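Type-iv like pilin ttha1219 (Thermus thermophilus, PDB 5G24) is a type IV pilin-like protein of the outer membrane, with a long N-terminal helix packed on antiparallel sheet; its exact role is not established. Local coordinates at residues A[144-149]-A[211-216]; A[176-181]-A[225-230]. One frame throughout, in Å; residues are numbered along the deposited sequence.

Contact 1: residues A[144-149]-A[211-216]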
loop_
_atom_site.group_PDB
_atom_site.type_symbol
_atom_site.label_atom_id
_atom_site.label_comp_id
_atom_site.label_asym_id
_atom_site.label_seq_id
_atom_site.Cartn_x
_atom_site.Cartn_y
_atom_site.Cartn_z
ATOM N N ALA A 144 -16.904 4.002 7.065
ATOM C CA ALA A 144 -17.147 2.756 7.780
ATOM C C ALA A 144 -15.935 1.876 7.595
ATOM O O ALA A 144 -15.480 1.776 6.494
ATOM C CB ALA A 144 -18.408 2.020 7.241
ATOM N N PHE A 145 -15.601 1.129 8.664
ATOM C CA PHE A 145 -14.614 0.062 8.652
ATOM C C PHE A 145 -15.215 -1.097 9.482
ATOM O O PHE A 145 -15.721 -0.848 10.581
ATOM C CB PHE A 145 -13.355 0.610 9.272
ATOM C CG PHE A 145 -12.147 -0.352 9.333
ATOM C CD1 PHE A 145 -11.730 -1.041 8.281
ATOM C CD2 PHE A 145 -11.378 -0.388 10.460
ATOM C CE1 PHE A 145 -10.585 -1.862 8.326
ATOM C CE2 PHE A 145 -10.269 -1.210 10.548
ATOM C CZ PHE A 145 -9.895 -1.981 9.489
ATOM N N ARG A 146 -15.118 -2.326 8.961
ATOM C CA ARG A 146 -15.539 -3.509 9.629
ATOM C C ARG A 146 -14.487 -4.595 9.488
ATOM O O ARG A 146 -13.904 -4.711 8.466
ATOM C CB ARG A 146 -16.836 -4.050 9.048
ATOM C CG ARG A 146 -17.985 -3.086 9.115
ATOM C CD ARG A 146 -18.468 -2.917 10.573
ATOM N NE ARG A 146 -19.656 -2.096 10.583
ATOM C CZ ARG A 146 -19.699 -0.777 10.375
ATOM N NH1 ARG A 146 -18.597 -0.070 10.293
ATOM N NH2 ARG A 146 -20.855 -0.132 10.414
ATOM N N VAL A 147 -14.296 -5.391 10.547
ATOM C CA VAL A 147 -13.377 -6.528 10.558
ATOM C C VAL A 147 -14.119 -7.754 11.087
ATOM O O VAL A 147 -14.687 -7.722 12.138
ATOM C CB VAL A 147 -12.097 -6.271 11.390
ATOM C CG1 VAL A 147 -11.063 -7.333 11.143
ATOM C CG2 VAL A 147 -11.430 -4.937 11.011
ATOM N N ALA A 148 -14.071 -8.847 10.318
ATOM C CA ALA A 148 -14.474 -10.160 10.794
ATOM C C ALA A 148 -13.280 -11.126 10.668
ATOM O O ALA A 148 -12.312 -10.850 9.902
ATOM C CB ALA A 148 -15.631 -10.643 9.962
ATOM N N TYR A 149 -13.390 -12.281 11.339
ATOM C CA TYR A 149 -12.318 -13.311 11.338
ATOM C C TYR A 149 -12.873 -14.639 11.010
ATOM O O TYR A 149 -14.010 -14.968 11.431
ATOM C CB TYR A 149 -11.520 -13.313 12.629
ATOM C CG TYR A 149 -12.213 -13.640 13.917
ATOM C CD1 TYR A 149 -12.877 -12.668 14.634
ATOM C CD2 TYR A 149 -12.198 -14.911 14.446
ATOM C CE1 TYR A 149 -13.545 -12.983 15.861
ATOM C CE2 TYR A 149 -12.816 -15.232 15.652
ATOM C CZ TYR A 149 -13.505 -14.264 16.346
ATOM O OH TYR A 149 -14.111 -14.561 17.524
ATOM N N GLU A 211 -22.684 -5.938 10.056
ATOM C CA GLU A 211 -23.495 -4.736 10.460
ATOM C C GLU A 211 -23.142 -3.510 9.614
ATOM O O GLU A 211 -22.702 -2.487 10.160
ATOM C CB GLU A 211 -23.270 -4.418 11.921
ATOM C CG GLU A 211 -23.746 -5.484 12.917
ATOM C CD GLU A 211 -23.422 -5.123 14.391
ATOM O OE1 GLU A 211 -22.213 -5.029 14.819
ATOM O OE2 GLU A 211 -24.390 -4.801 15.148
ATOM N N LEU A 212 -23.348 -3.631 8.296
ATOM C CA LEU A 212 -23.096 -2.581 7.326
ATOM C C LEU A 212 -23.950 -1.310 7.571
ATOM O O LEU A 212 -25.123 -1.417 7.863
ATOM C CB LEU A 212 -23.315 -3.075 5.885
ATOM C CG LEU A 212 -22.320 -4.088 5.350
ATOM C CD1 LEU A 212 -22.473 -4.280 3.864
ATOM C CD2 LEU A 212 -20.871 -3.636 5.563
ATOM N N PRO A 213 -23.356 -0.110 7.433
ATOM C CA PRO A 213 -24.198 1.067 7.622
ATOM C C PRO A 213 -25.169 1.410 6.448
ATOM O O PRO A 213 -25.099 0.823 5.387
ATOM C CB PRO A 213 -23.174 2.203 7.829
ATOM C CG PRO A 213 -21.988 1.731 7.049
ATOM C CD PRO A 213 -22.054 0.249 6.876
ATOM N N GLY A 214 -26.101 2.295 6.745
ATOM C CA GLY A 214 -26.899 2.978 5.732
ATOM C C GLY A 214 -26.013 4.107 5.168
ATOM O O GLY A 214 -24.921 4.317 5.628
ATOM N N ALA A 215 -26.475 4.768 4.112
ATOM C CA ALA A 215 -25.782 5.931 3.555
ATOM C C ALA A 215 -26.830 6.923 3.231
ATOM O O ALA A 215 -27.896 6.531 2.783
ATOM C CB ALA A 215 -24.973 5.586 2.283
ATOM N N PRO A 216 -26.527 8.233 3.423
ATOM C CA PRO A 216 -27.505 9.256 3.114
ATOM C C PRO A 216 -27.501 9.522 1.587
ATOM O O PRO A 216 -26.533 9.209 0.913
ATOM C CB PRO A 216 -26.974 10.483 3.856
ATOM C CG PRO A 216 -25.477 10.301 3.860
ATOM C CD PRO A 216 -25.295 8.796 4.024
#
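The backbone oxygen Glu211 O is gripped by two nitrogens of one side chain, Arg146. Arg146 NE donates to Glu211 O at 3.1 Å and Arg146 NH2 to the same Glu211 O at 3.0 Å. This is a side-on grip, with both N-H groups converging on a single atom. The oxygen lies at the edge of the guanidinium, close to its plane. Neither bond is straight; the angles at the hydrogens are 141° and 142°. Seen from the carbonyl, NE sits well above its plane, while NH2 is tilted only slightly from it. The third nitrogen turns back to its own strand: Arg146 NH1 donates to Phe145 O at 3.0 Å, a straighter bond. The chain is bent at its second torsion (chi2 -71°), which carries the guanidinium back along the strand and lets NH1 meet the carbonyl of the preceding residue. Three bonds to two carbonyls therefore fix the rotation of the group.

Pro213 adds apolar contact. Pro213 CG meets Ala144 CB at 3.6 Å, and Pro213 CD lies 3.8 Å from Arg146 NH2, obliquely to the guanidinium. The carboxylate of Glu211 is not what Arg146 holds; it forms a salt bridge with Arg157.

Glu211 is the first residue to leave helix 207-210, and its phi is positive. The arrangement is that of an arginine on a sheet strand holding the carbonyl at a helix exit. It fastens the loop between helix 207-210 and strand 221-230 against one face of the four-stranded antiparallel sheet of this pilin-like domain.

Contact 2: residues A[176-181]-A[225-230]; sequences LALYLL and KLWIVQ
Leu178 lies over one face of the Trp227 indole. Leu178 CB stands 3.5 Å from the centroid of the Trp227 six-membered ring, nearly on the ring normal, in a CH-pi contact. Trp227 CG sits between its backbone N and carbonyl carbon (chi1 75°), which swings the ring across to the facing strand. Leu180 CD1 approaches the same ring obliquely, 3.7 Å from Trp227 CH2. Beyond the indole, Leu178 CD1 presses on Val229 CG1 at 3.4 Å, tighter than usual for two carbons. Ala53 of helix 35-61 also touches Trp227.

The other side of the sheet carries Ala177, Tyr179, Leu226 and Ile228. There Ile228 CD1 meets Ala177 CB at 3.5 Å. The Tyr179 hydroxyl is hydrogen-bonded to Glu224.

The strands run antiparallel. Leu176 with Val229, Leu178 with Trp227, and Leu180 with Lys225 are hydrogen-bonded pairs; for example, Leu178 N donates to Trp227 O at 2.7 Å. Tyr179 with Leu226 is a non-hydrogen-bonded pair, where Tyr179 CA approaches Lys225 O at 3.2 Å in a CA-H...O contact. Every hydrogen bond between the two segments is thus backbone to backbone, while side chains across the two strands meet through apolar and CH-pi contacts.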
loop_
_atom_site.group_PDB
_atom_site.type_symbol
_atom_site.label_atom_id
_atom_site.label_comp_id
_atom_site.label_asym_id
_atom_site.label_seq_id
_atom_site.Cartn_x
_atom_site.Cartn_y
_atom_site.Cartn_z
ATOM N N LEU A 176 -8.744 -12.798 8.048
ATOM C CA LEU A 176 -9.563 -11.674 8.322
ATOM C C LEU A 176 -10.302 -11.186 7.071
ATOM O O LEU A 176 -9.783 -11.309 5.956
ATOM C CB LEU A 176 -8.797 -10.490 8.868
ATOM C CG LEU A 176 -7.983 -10.766 10.109
ATOM C CD1 LEU A 176 -7.286 -9.447 10.496
ATOM C CD2 LEU A 176 -8.812 -11.314 11.263
ATOM N N ALA A 177 -11.501 -10.661 7.286
ATOM C CA ALA A 177 -12.272 -9.959 6.247
ATOM C C ALA A 177 -12.324 -8.486 6.624
ATOM O O ALA A 177 -12.617 -8.165 7.802
ATOM C CB ALA A 177 -13.684 -10.518 6.126
ATOM N N LEU A 178 -12.012 -7.608 5.680
ATOM C CA LEU A 178 -12.069 -6.186 5.960
ATOM C C LEU A 178 -12.988 -5.474 5.017
ATOM O O LEU A 178 -13.111 -5.838 3.866
ATOM C CB LEU A 178 -10.678 -5.589 5.888
ATOM C CG LEU A 178 -9.783 -6.249 6.964
ATOM C CD1 LEU A 178 -8.752 -7.129 6.267
ATOM C CD2 LEU A 178 -9.026 -5.253 7.716
ATOM N N TYR A 179 -13.752 -4.525 5.525
ATOM C CA TYR A 179 -14.649 -3.702 4.714
ATOM C C TYR A 179 -14.403 -2.227 4.969
ATOM O O TYR A 179 -14.268 -1.789 6.142
ATOM C CB TYR A 179 -16.077 -4.038 5.019
ATOM C CG TYR A 179 -17.107 -3.123 4.413
ATOM C CD1 TYR A 179 -17.493 -3.281 3.151
ATOM C CD2 TYR A 179 -17.592 -2.058 5.106
ATOM C CE1 TYR A 179 -18.402 -2.464 2.538
ATOM C CE2 TYR A 179 -18.540 -1.170 4.530
ATOM C CZ TYR A 179 -18.955 -1.412 3.236
ATOM O OH TYR A 179 -19.845 -0.574 2.651
ATOM N N LEU A 180 -14.332 -1.488 3.886
ATOM C CA LEU A 180 -14.241 -0.024 3.875
ATOM C C LEU A 180 -15.336 0.638 2.996
ATOM O O LEU A 180 -15.629 0.134 1.877
ATOM C CB LEU A 180 -12.883 0.465 3.326
ATOM C CG LEU A 180 -11.758 0.401 4.307
ATOM C CD1 LEU A 180 -10.451 0.780 3.604
ATOM C CD2 LEU A 180 -12.050 1.306 5.509
ATOM N N LEU A 181 -15.869 1.752 3.479
ATOM C CA LEU A 181 -16.818 2.603 2.707
ATOM C C LEU A 181 -16.276 3.988 2.743
ATOM O O LEU A 181 -15.913 4.490 3.785
ATOM C CB LEU A 181 -18.195 2.574 3.341
ATOM C CG LEU A 181 -19.247 3.492 2.727
ATOM C CD1 LEU A 181 -19.700 3.075 1.325
ATOM C CD2 LEU A 181 -20.411 3.616 3.694
ATOM N N LYS A 225 -15.114 -1.517 -0.534
ATOM C CA LYS A 225 -14.330 -2.717 -0.799
ATOM C C LYS A 225 -14.412 -3.677 0.393
ATOM O O LYS A 225 -14.216 -3.266 1.561
ATOM C CB LYS A 225 -12.900 -2.273 -0.993
ATOM C CG LYS A 225 -12.034 -3.379 -1.655
ATOM C CD LYS A 225 -10.640 -2.850 -1.877
ATOM C CE LYS A 225 -9.710 -3.952 -2.384
ATOM N NZ LYS A 225 -10.168 -4.374 -3.708
ATOM N N LEU A 226 -14.713 -4.912 0.092
ATOM C CA LEU A 226 -14.508 -6.007 0.987
ATOM C C LEU A 226 -13.230 -6.767 0.481
ATOM O O LEU A 226 -13.168 -7.187 -0.647
ATOM C CB LEU A 226 -15.718 -6.954 0.895
ATOM C CG LEU A 226 -15.752 -8.215 1.734
ATOM C CD1 LEU A 226 -15.845 -7.907 3.212
ATOM C CD2 LEU A 226 -16.974 -9.027 1.329
ATOM N N TRP A 227 -12.322 -7.096 1.350
ATOM C CA TRP A 227 -11.192 -7.978 0.965
ATOM C C TRP A 227 -10.747 -8.844 2.132
ATOM O O TRP A 227 -11.067 -8.597 3.296
ATOM C CB TRP A 227 -10.053 -7.138 0.377
ATOM C CG TRP A 227 -9.229 -6.323 1.438
ATOM C CD1 TRP A 227 -7.920 -6.560 1.832
ATOM C CD2 TRP A 227 -9.640 -5.130 2.144
ATOM N NE1 TRP A 227 -7.544 -5.638 2.790
ATOM C CE2 TRP A 227 -8.538 -4.722 2.954
ATOM C CE3 TRP A 227 -10.795 -4.339 2.124
ATOM C CZ2 TRP A 227 -8.611 -3.638 3.805
ATOM C CZ3 TRP A 227 -10.862 -3.233 2.944
ATOM C CH2 TRP A 227 -9.752 -2.869 3.785
ATOM N N ILE A 228 -10.059 -9.917 1.766
ATOM C CA ILE A 228 -9.712 -10.976 2.739
ATOM C C ILE A 228 -8.213 -11.050 2.873
ATOM O O ILE A 228 -7.579 -11.023 1.931
ATOM C CB ILE A 228 -10.216 -12.367 2.309
ATOM C CG1 ILE A 228 -11.739 -12.372 1.974
ATOM C CG2 ILE A 228 -9.899 -13.451 3.332
ATOM C CD1 ILE A 228 -12.677 -11.903 3.040
ATOM N N VAL A 229 -7.696 -11.157 4.089
ATOM C CA VAL A 229 -6.299 -11.340 4.353
ATOM C C VAL A 229 -6.134 -12.612 5.119
ATOM O O VAL A 229 -6.652 -12.784 6.232
ATOM C CB VAL A 229 -5.659 -10.122 5.026
ATOM C CG1 VAL A 229 -6.398 -9.649 6.209
ATOM C CG2 VAL A 229 -4.199 -10.416 5.458
ATOM N N GLN A 230 -5.350 -13.508 4.539
ATOM C CA GLN A 230 -4.934 -14.720 5.205
ATOM C C GLN A 230 -4.060 -14.350 6.397
ATOM O O GLN A 230 -3.261 -13.418 6.311
ATOM C CB GLN A 230 -4.188 -15.685 4.236
ATOM C CG GLN A 230 -5.073 -16.362 3.198
ATOM C CD GLN A 230 -6.132 -17.330 3.783
ATOM O OE1 GLN A 230 -6.065 -17.731 4.949
ATOM N NE2 GLN A 230 -7.099 -17.739 2.942
#

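Both contacts use the same four-stranded antiparallel sheet. Strand 173-184 of contact 2 lies between strand 141-151 of contact 1 and strand 221-230 at one edge of the sheet. Backbone bonds join them directly: Arg146 O with Tyr179 N and Ala148 O with Ala177 N. Contact 2 is buried and pairs two strands along their length. Contact 1 is partly buried and joins a strand to a loop, largely through one arginine and a proline. Leu212 CD2 of contact 1 packs on Tyr179 CE2 of contact 2, 3.5 Å away. The face bearing Tyr179 thus receives the loop, while helix 35-61 packs on the face bearing Leu180 and Trp227.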